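Local coordinates for protein MtN3/saliva family (Thermodesulfovibrio yellowstonii, PDB 4RNG) that probably carries sugars across the membrane, as a bacterial SemiSWEET homologue of the SWEET transporters that assembles from two copies of a small helical subunit, at residues C[8-11]-C[12-16]; C[22-25]-C[26-30]. One frame throughout, in Å; residues are numbered along the deposited sequence.

Contact 1 (C[8-11]-C[12-16])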
ATOM      1  N   ASN C   8       4.060 -20.352  -6.303  1.00 37.62           N
ATOM      2  CA  ASN C   8       3.879 -19.392  -5.235  1.00 33.39           C
ATOM      3  C   ASN C   8       4.750 -18.150  -5.375  1.00 31.93           C
ATOM      4  O   ASN C   8       4.253 -17.041  -5.331  1.00 39.43           O
ATOM      5  CB  ASN C   8       4.152 -20.069  -3.902  1.00 34.66           C
ATOM      6  CG  ASN C   8       3.201 -21.219  -3.641  1.00 50.32           C
ATOM      7  OD1 ASN C   8       2.298 -21.500  -4.439  1.00 52.11           O
ATOM      8  ND2 ASN C   8       3.400 -21.896  -2.519  1.00 61.26           N
ATOM      9  N   ASN C   9       6.040 -18.334  -5.602  1.00 32.05           N
ATOM     10  CA  ASN C   9       6.933 -17.188  -5.658  1.00 31.02           C
ATOM     11  C   ASN C   9       6.699 -16.349  -6.898  1.00 28.02           C
ATOM     12  O   ASN C   9       6.808 -15.129  -6.853  1.00 30.34           O
ATOM     13  CB  ASN C   9       8.388 -17.644  -5.599  1.00 40.61           C
ATOM     14  CG  ASN C   9       8.761 -18.200  -4.232  1.00 56.71           C
ATOM     15  OD1 ASN C   9       9.057 -17.451  -3.290  1.00 52.90           O
ATOM     16  ND2 ASN C   9       8.759 -19.532  -4.120  1.00 65.18           N
ATOM     17  N   LEU C  10       6.349 -16.996  -8.000  1.00 22.78           N
ATOM     18  CA  LEU C  10       6.035 -16.261  -9.214  1.00 24.47           C
ATOM     19  C   LEU C  10       4.898 -15.289  -8.943  1.00 24.83           C
ATOM     20  O   LEU C  10       5.000 -14.099  -9.252  1.00 21.16           O
ATOM     21  CB  LEU C  10       5.684 -17.212 -10.364  1.00 22.74           C
ATOM     22  CG  LEU C  10       5.159 -16.548 -11.636  1.00 39.41           C
ATOM     23  CD1 LEU C  10       6.128 -15.534 -12.193  1.00 31.81           C
ATOM     24  CD2 LEU C  10       4.853 -17.606 -12.684  1.00 45.31           C
ATOM     25  N   ILE C  11       3.829 -15.790  -8.339  1.00 26.92           N
ATOM     26  CA  ILE C  11       2.675 -14.944  -8.042  1.00 33.83           C
ATOM     27  C   ILE C  11       3.105 -13.857  -7.064  1.00 35.83           C
ATOM     28  O   ILE C  11       2.782 -12.678  -7.241  1.00 30.52           O
ATOM     29  CB  ILE C  11       1.500 -15.770  -7.462  1.00 32.06           C
ATOM     30  CG1 ILE C  11       1.149 -16.924  -8.423  1.00 40.82           C
ATOM     31  CG2 ILE C  11       0.294 -14.887  -7.167  1.00 25.36           C
ATOM     32  CD1 ILE C  11      -0.240 -16.876  -9.009  1.00 42.12           C
ATOM     33  N   GLY C  12       3.894 -14.253  -6.071  1.00 33.32           N
ATOM     34  CA  GLY C  12       4.364 -13.328  -5.061  1.00 27.27           C
ATOM     35  C   GLY C  12       5.189 -12.208  -5.661  1.00 32.41           C
ATOM     36  O   GLY C  12       4.948 -11.038  -5.360  1.00 26.71           O
ATOM     37  N   ILE C  13       6.126 -12.556  -6.540  1.00 19.74           N
ATOM     38  CA  ILE C  13       6.995 -11.556  -7.149  1.00 19.39           C
ATOM     39  C   ILE C  13       6.130 -10.621  -7.965  1.00 19.41           C
ATOM     40  O   ILE C  13       6.313  -9.408  -7.943  1.00 34.87           O
ATOM     41  CB  ILE C  13       8.069 -12.190  -8.063  1.00 20.80           C
ATOM     42  CG1 ILE C  13       9.057 -13.031  -7.248  1.00 21.54           C
ATOM     43  CG2 ILE C  13       8.802 -11.128  -8.853  1.00 19.41           C
ATOM     44  CD1 ILE C  13       9.838 -13.988  -8.101  1.00 24.97           C
ATOM     45  N   ILE C  14       5.177 -11.192  -8.690  1.00 19.94           N
ATOM     46  CA  ILE C  14       4.305 -10.389  -9.533  1.00 21.62           C
ATOM     47  C   ILE C  14       3.399  -9.458  -8.718  1.00 26.11           C
ATOM     48  O   ILE C  14       3.252  -8.288  -9.054  1.00 30.55           O
ATOM     49  CB  ILE C  14       3.462 -11.280 -10.440  1.00 25.34           C
ATOM     50  CG1 ILE C  14       4.391 -12.024 -11.395  1.00 28.60           C
ATOM     51  CG2 ILE C  14       2.425 -10.452 -11.201  1.00 21.02           C
ATOM     52  CD1 ILE C  14       3.683 -12.731 -12.498  1.00 38.70           C
ATOM     53  N   ALA C  15       2.799  -9.963  -7.649  1.00 22.32           N
ATOM     54  CA  ALA C  15       2.024  -9.098  -6.775  1.00 19.55           C
ATOM     55  C   ALA C  15       2.883  -7.922  -6.268  1.00 23.59           C
ATOM     56  O   ALA C  15       2.468  -6.750  -6.322  1.00 20.05           O
ATOM     57  CB  ALA C  15       1.455  -9.900  -5.610  1.00 21.20           C
ATOM     58  N   GLY C  16       4.085  -8.249  -5.803  1.00 18.64           N
ATOM     59  CA  GLY C  16       5.019  -7.281  -5.260  1.00 18.12           C
ATOM     60  C   GLY C  16       5.596  -6.312  -6.267  1.00 28.21           C
ATOM     61  O   GLY C  16       5.845  -5.140  -5.952  1.00 31.99           O
TER
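Ile-11 O receives the amide of Ala-15 at 2.7 Å between O and N, and an N-H...O angle of 171° makes this the straightest of four i to i+4 bonds. The other three run from Gly-12 N to Asn-8 O (2.9 Å), from Ile-13 N to Asn-9 O (2.7 Å) and from Ile-14 N to Leu-10 O (3.0 Å). Unbroken bonding of this kind identifies a regular alpha-helix of about two turns, here within the predicted membrane-spanning helix.

Outside the backbone, the main side-chain contact is Leu-10 with Ile-14; one turn apart, they run alongside each other in the same direction. Their CD1 methyls meet at 3.7 Å. Ile-14 has CG1 anti to its carbonyl carbon (chi1 -64°), which carries that branch back along the helix until CG1 is 3.0 Å from Leu-10 O. Ile-13 does likewise, its CG1 3.1 Å from Asn-9 O. The second subunit packs against these turns: its Leu-60 meets Asn-8 and Ile-11, its Leu-53 meets Ile-14 and its Trp-54 meets Ala-15. With the amides of 12-15 and the carbonyls of 8-11 paired internally, Ile-11 and Ile-14 give an apolar surface to the second subunit, while the exposed hydrocarbon of Leu-10 and Ile-13 is consistent with the predicted membrane setting.

Contact 2 (C[22-25]-C[26-30]). With SO4 (sulfate ion), chain I.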
ATOM      1  N   ALA C  22       3.279   0.621  -8.041  1.00 26.10           N
ATOM      2  CA  ALA C  22       2.074   1.444  -7.975  1.00 27.76           C
ATOM      3  C   ALA C  22       2.368   2.809  -7.369  1.00 24.51           C
ATOM      4  O   ALA C  22       1.677   3.776  -7.653  1.00 26.30           O
ATOM      5  CB  ALA C  22       0.974   0.731  -7.158  1.00 18.91           C
ATOM      6  N   LEU C  23       3.387   2.859  -6.516  1.00 29.11           N
ATOM      7  CA  LEU C  23       3.815   4.075  -5.828  1.00 20.46           C
ATOM      8  C   LEU C  23       4.510   5.053  -6.744  1.00 23.12           C
ATOM      9  O   LEU C  23       4.538   6.251  -6.477  1.00 32.85           O
ATOM     10  CB  LEU C  23       4.733   3.705  -4.669  1.00 21.72           C
ATOM     11  CG  LEU C  23       3.976   2.978  -3.561  1.00 20.00           C
ATOM     12  CD1 LEU C  23       4.892   2.181  -2.638  1.00 16.90           C
ATOM     13  CD2 LEU C  23       3.219   4.020  -2.787  1.00 17.49           C
ATOM     14  N   ILE C  24       5.086   4.539  -7.823  1.00 24.85           N
ATOM     15  CA  ILE C  24       5.814   5.385  -8.758  1.00 28.12           C
ATOM     16  C   ILE C  24       4.915   6.501  -9.357  1.00 25.82           C
ATOM     17  O   ILE C  24       5.299   7.671  -9.300  1.00 25.16           O
ATOM     18  CB  ILE C  24       6.468   4.530  -9.878  1.00 18.76           C
ATOM     19  CG1 ILE C  24       7.600   3.681  -9.292  1.00 19.28           C
ATOM     20  CG2 ILE C  24       7.005   5.408 -10.982  1.00 24.73           C
ATOM     21  CD1 ILE C  24       8.157   2.615 -10.237  1.00 18.33           C
ATOM     22  N   PRO C  25       3.711   6.166  -9.888  1.00 23.84           N
ATOM     23  CA  PRO C  25       2.865   7.254 -10.406  1.00 25.28           C
ATOM     24  C   PRO C  25       2.503   8.347  -9.405  1.00 28.89           C
ATOM     25  O   PRO C  25       2.342   9.501  -9.825  1.00 25.88           O
ATOM     26  CB  PRO C  25       1.582   6.523 -10.830  1.00 24.11           C
ATOM     27  CG  PRO C  25       2.051   5.178 -11.196  1.00 25.65           C
ATOM     28  CD  PRO C  25       3.162   4.847 -10.257  1.00 24.72           C
ATOM     29  N   GLN C  26       2.355   8.002  -8.126  1.00 27.14           N
ATOM     30  CA  GLN C  26       2.003   9.008  -7.132  1.00 28.93           C
ATOM     31  C   GLN C  26       3.216   9.903  -6.905  1.00 29.58           C
ATOM     32  O   GLN C  26       3.099  11.123  -6.814  1.00 30.88           O
ATOM     33  CB  GLN C  26       1.537   8.376  -5.813  1.00 19.57           C
ATOM     34  CG  GLN C  26       1.038   9.384  -4.800  1.00 19.73           C
ATOM     35  CD  GLN C  26      -0.211  10.132  -5.256  1.00 34.83           C
ATOM     36  OE1 GLN C  26      -1.321   9.608  -5.153  1.00 39.98           O
ATOM     37  NE2 GLN C  26      -0.041  11.362  -5.751  1.00 21.01           N
ATOM     38  N   ALA C  27       4.387   9.286  -6.844  1.00 19.35           N
ATOM     39  CA  ALA C  27       5.628  10.042  -6.720  1.00 25.52           C
ATOM     40  C   ALA C  27       5.837  11.001  -7.902  1.00 30.25           C
ATOM     41  O   ALA C  27       6.065  12.201  -7.703  1.00 27.76           O
ATOM     42  CB  ALA C  27       6.810   9.092  -6.589  1.00 18.67           C
ATOM     43  N   LEU C  28       5.732  10.476  -9.121  1.00 20.13           N
ATOM     44  CA  LEU C  28       5.945  11.282 -10.317  1.00 25.69           C
ATOM     45  C   LEU C  28       4.979  12.467 -10.398  1.00 28.45           C
ATOM     46  O   LEU C  28       5.362  13.566 -10.791  1.00 27.61           O
ATOM     47  CB  LEU C  28       5.810  10.408 -11.560  1.00 20.98           C
ATOM     48  CG  LEU C  28       6.974   9.432 -11.691  1.00 28.21           C
ATOM     49  CD1 LEU C  28       6.794   8.560 -12.901  1.00 20.70           C
ATOM     50  CD2 LEU C  28       8.258  10.223 -11.777  1.00 31.24           C
ATOM     51  N   LYS C  29       3.737  12.242  -9.990  1.00 24.74           N
ATOM     52  CA  LYS C  29       2.708  13.264 -10.077  1.00 26.50           C
ATOM     53  C   LYS C  29       3.012  14.430  -9.145  1.00 28.49           C
ATOM     54  O   LYS C  29       2.902  15.598  -9.534  1.00 29.25           O
ATOM     55  CB  LYS C  29       1.343  12.659  -9.759  1.00 27.12           C
ATOM     56  CG  LYS C  29       0.176  13.580  -9.957  1.00 23.28           C
ATOM     57  CD  LYS C  29      -1.096  12.841  -9.622  1.00 31.38           C
ATOM     58  CE  LYS C  29      -2.300  13.749  -9.724  1.00 39.62           C
ATOM     59  NZ  LYS C  29      -3.429  13.106 -10.444  1.00 45.48           N
ATOM     60  N   ILE C  30       3.399  14.107  -7.918  1.00 24.98           N
ATOM     61  CA  ILE C  30       3.765  15.134  -6.960  1.00 26.23           C
ATOM     62  C   ILE C  30       4.957  15.921  -7.486  1.00 29.61           C
ATOM     63  O   ILE C  30       4.969  17.145  -7.432  1.00 34.29           O
ATOM     64  CB  ILE C  30       4.088  14.519  -5.586  1.00 24.39           C
ATOM     65  CG1 ILE C  30       2.814  13.926  -4.980  1.00 20.91           C
ATOM     66  CG2 ILE C  30       4.660  15.568  -4.658  1.00 24.26           C
ATOM     67  CD1 ILE C  30       3.045  13.156  -3.703  1.00 30.96           C
TER
HETATM   68  S   SO4 I 103      -3.846  10.236 -12.662  1.00 73.04           S
HETATM   69  O1  SO4 I 103      -3.015  11.211 -13.360  1.00 76.82           O
HETATM   70  O2  SO4 I 103      -5.012   9.912 -13.490  1.00 66.44           O
HETATM   71  O3  SO4 I 103      -4.293  10.812 -11.395  1.00 73.11           O
HETATM   72  O4  SO4 I 103      -3.043   9.044 -12.391  1.00 66.78           O
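Ile-24 and Leu-28 run alongside each other on one flank of the helix, one turn apart. CG2 of Ile-24 touches CD1 of Leu-28 at 3.7 Å, while Leu-28 CG rests 3.4 Å from Ile-24 O. The backbone of the same two residues is joined, Leu-28 N donating to Ile-24 O at 2.8 Å with an N-H...O angle of 172°. Ala-27 N reaches Leu-23 O at 3.1 Å, and Gln-26 N adds a weak bond to the same oxygen. Pro-25 has no N-H to donate to the preceding turn, while its O accepts from Lys-29 N at 3.1 Å. Pro-25 and Gln-26 are consecutive, the Pro-Gln pair for which the PQ-loop family is named.

The two polar side chains of this turn lead away from 22-25. Gln-26 has CG anti to the backbone N and a bend at chi2 (64°), and its amide is held by the second subunit, OE1 by Ser-40 N and NE2 by Asp-38 O. Lys-29 is extended through chi3 and bends only at its last torsion; its NZ donates to sulfate O3 at 2.6 Å and also to Val-39 O of the second subunit. Leu-41 N and Ala-42 N of that subunit bind the same sulfate, probably an ion from the crystallisation liquor. The turn therefore pairs an apolar ridge with polar groups that join the two subunits, and the anion would probably stabilise the positive charge of Lys-29.

In the fold
From the N terminus, helix 7-21 comes first and holds contact 1 near its start; helix 23-33 follows directly and holds contact 2. Each contact lies within a single helix, so neither closes a loop, and the two are in series, without nesting or crossing. Their centres are 22 Å apart and their nearest atoms about 7 Å, with no touch between them. Contact 1 meets Leu-53, Trp-54 and Leu-60 of the second subunit; contact 2 meets residues between Arg-37 and Phe-46 of it. Contact 2 also meets helix 64-87 of its own chain through Leu-23 and Ile-30. Both helices thus contribute to the dimer interface.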